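Glucose-1-phosphate uridylyltransferase (Sphingomonas elodea, PDB 2UX8) probably catalyses the reaction of UTP with alpha-D-glucose 1-phosphate to form UDP-glucose and diphosphate. Local coordinates at residues I182-Q187 with S208-I213; L191-G196 with P251-T256. All blocks are in the same frame, centred on the assembly; numbering follows the deposited sequence.

In the fold
After the parallel strands and helices of the N-terminal half, the chain enters strand 181-188, turns back at once into strand 191-198, and so forms a hairpin. Interaction 1 closes the loop from 182-187 to 208-213, whose 20 intervening residues include all of 191-196. Interaction 2 starts inside that loop but ends beyond it, at 251-256 after another 54 residues, so the two contacts cross along the chain. Their centres lie about 7 Å apart and the hairpin joins them directly: the T183 backbone probably hydrogen-bonds to K195 and G196. Together they tie one strand of the hairpin to the sugar-binding strand 210-213 and the other to strand 252-256.

Interaction 1. Residues I182-Q187 with S208-I213. With G1P (1-O-phosphono-alpha-D-glucopyranose), chain K.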
loop_
_atom_site.group_PDB
_atom_site.type_symbol
_atom_site.label_atom_id
_atom_site.label_comp_id
_atom_site.label_asym_id
_atom_site.label_seq_id
_atom_site.Cartn_x
_atom_site.Cartn_y
_atom_site.Cartn_z
ATOM N N ILE C 182 1.600 -34.307 22.375
ATOM C CA ILE C 182 2.298 -35.488 21.896
ATOM C C ILE C 182 2.203 -36.671 22.851
ATOM O O ILE C 182 2.220 -36.506 24.069
ATOM C CB ILE C 182 3.790 -35.186 21.698
ATOM C CG1 ILE C 182 3.963 -34.039 20.701
ATOM C CG2 ILE C 182 4.521 -36.441 21.248
ATOM C CD1 ILE C 182 5.387 -33.517 20.598
ATOM N N THR C 183 2.092 -37.864 22.275
ATOM C CA THR C 183 2.062 -39.111 23.032
ATOM C C THR C 183 3.497 -39.596 22.815
ATOM O O THR C 183 3.829 -40.124 21.755
ATOM C CB THR C 183 1.055 -40.097 22.418
ATOM O OG1 THR C 183 -0.251 -39.507 22.435
ATOM C CG2 THR C 183 1.025 -41.393 23.202
ATOM N N PRO C 184 4.369 -39.407 23.816
ATOM C CA PRO C 184 5.782 -39.791 23.761
ATOM C C PRO C 184 6.146 -41.261 23.749
ATOM O O PRO C 184 5.463 -42.093 24.345
ATOM C CB PRO C 184 6.364 -39.090 24.976
ATOM C CG PRO C 184 5.280 -39.275 25.971
ATOM C CD PRO C 184 4.019 -38.946 25.173
ATOM N N GLY C 185 7.252 -41.552 23.070
ATOM C CA GLY C 185 7.775 -42.898 22.976
ATOM C C GLY C 185 9.180 -42.862 23.541
ATOM O O GLY C 185 9.418 -42.240 24.574
ATOM N N THR C 186 10.117 -43.501 22.857
ATOM C CA THR C 186 11.509 -43.551 23.303
ATOM C C THR C 186 12.216 -42.189 23.275
ATOM O O THR C 186 12.051 -41.426 22.327
ATOM C CB THR C 186 12.333 -44.520 22.407
ATOM O OG1 THR C 186 11.621 -45.753 22.234
ATOM C CG2 THR C 186 13.688 -44.806 23.032
ATOM N N GLN C 187 13.006 -41.889 24.305
ATOM C CA GLN C 187 13.761 -40.638 24.346
ATOM C C GLN C 187 15.207 -40.988 24.077
ATOM O O GLN C 187 15.732 -41.937 24.645
ATOM C CB GLN C 187 13.689 -39.969 25.714
ATOM C CG GLN C 187 12.301 -39.722 26.252
ATOM C CD GLN C 187 12.352 -39.032 27.603
ATOM O OE1 GLN C 187 12.600 -37.828 27.686
ATOM N NE2 GLN C 187 12.142 -39.799 28.675
ATOM N N SER C 208 -0.376 -36.447 27.732
ATOM C CA SER C 208 0.874 -36.087 28.400
ATOM C C SER C 208 0.984 -34.578 28.531
ATOM O O SER C 208 -0.016 -33.860 28.488
ATOM C CB SER C 208 2.085 -36.602 27.612
ATOM O OG SER C 208 2.328 -35.809 26.460
ATOM N N ASN C 209 2.215 -34.102 28.680
ATOM C CA ASN C 209 2.461 -32.679 28.827
ATOM C C ASN C 209 3.295 -32.039 27.720
ATOM O O ASN C 209 3.288 -30.814 27.587
ATOM C CB ASN C 209 3.134 -32.399 30.176
ATOM C CG ASN C 209 2.172 -32.487 31.344
ATOM O OD1 ASN C 209 1.773 -33.575 31.765
ATOM N ND2 ASN C 209 1.786 -31.331 31.869
ATOM N N LEU C 210 4.014 -32.831 26.924
ATOM C CA LEU C 210 4.826 -32.206 25.884
ATOM C C LEU C 210 3.998 -31.799 24.670
ATOM O O LEU C 210 3.455 -32.627 23.936
ATOM C CB LEU C 210 6.023 -33.079 25.480
ATOM C CG LEU C 210 5.903 -34.259 24.531
ATOM C CD1 LEU C 210 7.296 -34.653 24.077
ATOM C CD2 LEU C 210 5.200 -35.416 25.215
ATOM N N SER C 211 3.908 -30.486 24.496
ATOM C CA SER C 211 3.145 -29.872 23.426
ATOM C C SER C 211 3.978 -29.588 22.184
ATOM O O SER C 211 5.203 -29.705 22.196
ATOM C CB SER C 211 2.540 -28.570 23.938
ATOM O OG SER C 211 3.549 -27.760 24.524
ATOM N N VAL C 212 3.290 -29.208 21.116
ATOM C CA VAL C 212 3.932 -28.889 19.850
ATOM C C VAL C 212 4.203 -27.387 19.817
ATOM O O VAL C 212 3.330 -26.595 20.151
ATOM C CB VAL C 212 3.018 -29.269 18.658
ATOM C CG1 VAL C 212 3.735 -29.030 17.340
ATOM C CG2 VAL C 212 2.604 -30.726 18.767
ATOM N N ILE C 213 5.417 -27.000 19.446
ATOM C CA ILE C 213 5.767 -25.589 19.366
ATOM C C ILE C 213 5.894 -25.225 17.890
ATOM O O ILE C 213 6.148 -26.089 17.062
ATOM C CB ILE C 213 7.089 -25.290 20.119
ATOM C CG1 ILE C 213 6.924 -25.629 21.604
ATOM C CG2 ILE C 213 7.476 -23.826 19.951
ATOM C CD1 ILE C 213 5.714 -25.008 22.253
HETATM C C1 G1P K . -0.699 -24.362 16.407
HETATM C C2 G1P K . -0.809 -25.897 16.320
HETATM C C3 G1P K . -0.713 -26.477 17.741
HETATM C C4 G1P K . 0.645 -26.085 18.316
HETATM C C5 G1P K . 0.725 -24.542 18.352
HETATM C C6 G1P K . 2.094 -24.123 18.910
HETATM O O1 G1P K . -1.814 -23.854 17.173
HETATM O O2 G1P K . -2.066 -26.241 15.739
HETATM O O3 G1P K . -0.808 -27.894 17.686
HETATM O O4 G1P K . 0.762 -26.612 19.638
HETATM O O5 G1P K . 0.587 -24.001 17.007
HETATM O O6 G1P K . 2.203 -22.697 18.948
HETATM P P G1P K . -1.842 -22.231 17.124
HETATM O O1P G1P K . -1.911 -21.748 15.723
HETATM O O2P G1P K . -3.109 -21.707 17.952
HETATM O O3P G1P K . -0.516 -21.635 17.821
#
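I182 and L210 cross at about a right angle, the CB of I182 lying 3.7 Å from the CG of L210. The CB of L210 does not itself aim at the opposite strand; a chi1 of 80°, which puts CG between the backbone N and the carbonyl carbon, brings the branched end over. Its two methyls then divide the work: CD1 meets the CD1 of I182, while CD2 sits 3.7 Å from the CD of P184. Branched aliphatic residues and a proline ring suit this place, since each presents only carbon to its neighbour. Further along, the CG1 of I182 lies 4.1 Å from the CG2 of V212, again with the side chains roughly perpendicular. V212 has CG1 anti to its backbone N, which puts CG2 beside that N and within reach of I182.

Polar atoms join the same residues through the backbone: the N of I182 bonds to the O of L210 (2.9 Å). At the start of the other segment, the OG of S208 donates to the O of I182, although its modelled length is too short to be trusted. A short hydroxyl side chain suits the site because it can lie between the O of I182 and the N of L210; the bond from that N to OG is weak, at 3.5 Å.

The backbone of V212 serves the ligand: its O accepts from O4 of glucose 1-phosphate at 2.6 Å, and G180 N and E199 OE2 bind the same ligand.

The two strands run 114° apart, so this is a crossing rather than regular sheet pairing. Strand 164-170, the antiparallel partner of 210-213, packs beside it: I166 touches I182, C167 touches I213, and the O of E169 is hydrogen-bonded to the OG of S211. D142 and M144 of strand 142-145 also touch I213.

Interaction 2. Residues L191-G196 with P251-T256; sequences LTEVKG and PFHGVT
The imidazole of H253 meets E193 at its edge: the CG of E193 lies near the ring plane, 3.7 Å from CE1. The side chains run alongside each other, with carboxylate and ring planes 53° apart. The carboxylate is not bonded to the ring; its OE1 instead makes a weak hydrogen bond with T186 OG1. The F252 ring lies obliquely to the CG1 of V194, in a spot modelled too tightly for their spacing to mean much. F252 also packs on N164 and I166, so with an alanine here these two residues of strand 164-170 would probably face a gap where the ring had been. L191 and V255 point the same way on the H253 face, CD2 to CG2 3.7 Å, apolar groups suited to a buried surface that helix 150-161 helps to cover through A157 and V161. Between the strands, the N of G254 bonds to the O of T192 (2.8 Å), and E193 and H253 form a non-hydrogen-bonded pair. This is antiparallel pairing within the mixed sheet of a GT-A-type nucleotidyltransferase; on its other side, strand 191-198 pairs with 181-188, where K195 and G196 both face T183 in a classic beta bulge.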
loop_
_atom_site.group_PDB
_atom_site.type_symbol
_atom_site.label_atom_id
_atom_site.label_comp_id
_atom_site.label_asym_id
_atom_site.label_seq_id
_atom_site.Cartn_x
_atom_site.Cartn_y
_atom_site.Cartn_z
ATOM N N LEU C 191 15.934 -35.917 21.353
ATOM C CA LEU C 191 14.823 -36.426 20.573
ATOM C C LEU C 191 13.902 -37.251 21.436
ATOM O O LEU C 191 14.297 -37.755 22.485
ATOM C CB LEU C 191 15.331 -37.292 19.425
ATOM C CG LEU C 191 16.158 -36.531 18.394
ATOM C CD1 LEU C 191 16.784 -37.491 17.395
ATOM C CD2 LEU C 191 15.256 -35.523 17.709
ATOM N N THR C 192 12.667 -37.387 20.977
ATOM C CA THR C 192 11.672 -38.157 21.684
ATOM C C THR C 192 10.599 -38.554 20.672
ATOM O O THR C 192 9.981 -37.705 20.044
ATOM C CB THR C 192 11.101 -37.335 22.881
ATOM O OG1 THR C 192 9.682 -37.488 22.942
ATOM C CG2 THR C 192 11.468 -35.857 22.761
ATOM N N GLU C 193 10.418 -39.857 20.489
ATOM C CA GLU C 193 9.442 -40.388 19.545
ATOM C C GLU C 193 8.011 -39.931 19.785
ATOM O O GLU C 193 7.533 -39.933 20.916
ATOM C CB GLU C 193 9.482 -41.916 19.574
ATOM C CG GLU C 193 10.589 -42.529 18.739
ATOM C CD GLU C 193 10.862 -43.973 19.100
ATOM O OE1 GLU C 193 9.938 -44.656 19.591
ATOM O OE2 GLU C 193 12.005 -44.426 18.879
ATOM N N VAL C 194 7.330 -39.541 18.714
ATOM C CA VAL C 194 5.938 -39.120 18.810
ATOM C C VAL C 194 5.106 -40.310 18.346
ATOM O O VAL C 194 5.169 -40.709 17.184
ATOM C CB VAL C 194 5.643 -37.885 17.907
ATOM C CG1 VAL C 194 6.325 -38.053 16.594
ATOM C CG2 VAL C 194 4.138 -37.724 17.679
ATOM N N LYS C 195 4.343 -40.890 19.263
ATOM C CA LYS C 195 3.512 -42.041 18.939
ATOM C C LYS C 195 2.091 -41.606 18.626
ATOM O O LYS C 195 1.296 -42.378 18.099
ATOM C CB LYS C 195 3.523 -43.040 20.106
ATOM C CG LYS C 195 4.846 -43.793 20.264
ATOM C CD LYS C 195 4.840 -44.685 21.495
ATOM C CE LYS C 195 6.122 -45.505 21.607
ATOM N NZ LYS C 195 6.218 -46.238 22.912
ATOM N N GLY C 196 1.776 -40.360 18.951
ATOM C CA GLY C 196 0.447 -39.853 18.689
ATOM C C GLY C 196 0.366 -38.385 19.029
ATOM O O GLY C 196 1.235 -37.845 19.715
ATOM N N PRO C 251 9.775 -41.688 10.287
ATOM C CA PRO C 251 10.420 -41.261 11.534
ATOM C C PRO C 251 9.813 -39.943 12.001
ATOM O O PRO C 251 9.890 -38.945 11.288
ATOM C CB PRO C 251 11.878 -41.067 11.121
ATOM C CG PRO C 251 12.061 -42.041 10.013
ATOM C CD PRO C 251 10.772 -41.953 9.232
ATOM N N PHE C 252 9.208 -39.931 13.181
ATOM C CA PHE C 252 8.628 -38.700 13.677
ATOM C C PHE C 252 9.104 -38.451 15.097
ATOM O O PHE C 252 8.805 -39.215 16.012
ATOM C CB PHE C 252 7.107 -38.769 13.593
ATOM C CG PHE C 252 6.463 -37.431 13.432
ATOM C CD1 PHE C 252 5.259 -37.301 12.754
ATOM C CD2 PHE C 252 7.061 -36.298 13.967
ATOM C CE1 PHE C 252 4.657 -36.057 12.610
ATOM C CE2 PHE C 252 6.469 -35.053 13.830
ATOM C CZ PHE C 252 5.260 -34.930 13.149
ATOM N N HIS C 253 9.862 -37.373 15.268
ATOM C CA HIS C 253 10.419 -37.040 16.567
ATOM C C HIS C 253 10.149 -35.626 17.042
ATOM O O HIS C 253 9.940 -34.707 16.247
ATOM C CB HIS C 253 11.925 -37.250 16.536
ATOM C CG HIS C 253 12.329 -38.608 16.068
ATOM N ND1 HIS C 253 12.222 -39.729 16.859
ATOM C CD2 HIS C 253 12.809 -39.031 14.877
ATOM C CE1 HIS C 253 12.621 -40.785 16.176
ATOM N NE2 HIS C 253 12.981 -40.389 14.969
ATOM N N GLY C 254 10.168 -35.474 18.361
ATOM C CA GLY C 254 9.977 -34.179 18.970
ATOM C C GLY C 254 11.367 -33.731 19.364
ATOM O O GLY C 254 12.161 -34.536 19.842
ATOM N N VAL C 255 11.672 -32.458 19.147
ATOM C CA VAL C 255 12.977 -31.925 19.494
ATOM C C VAL C 255 12.847 -30.890 20.604
ATOM O O VAL C 255 12.003 -30.002 20.534
ATOM C CB VAL C 255 13.636 -31.262 18.280
ATOM C CG1 VAL C 255 15.029 -30.809 18.638
ATOM C CG2 VAL C 255 13.667 -32.234 17.110
ATOM N N THR C 256 13.665 -31.015 21.642
ATOM C CA THR C 256 13.618 -30.047 22.720
ATOM C C THR C 256 14.707 -29.017 22.443
ATOM O O THR C 256 15.853 -29.357 22.146
ATOM C CB THR C 256 13.803 -30.714 24.098
ATOM O OG1 THR C 256 14.985 -31.513 24.088
ATOM C CG2 THR C 256 12.612 -31.600 24.417
#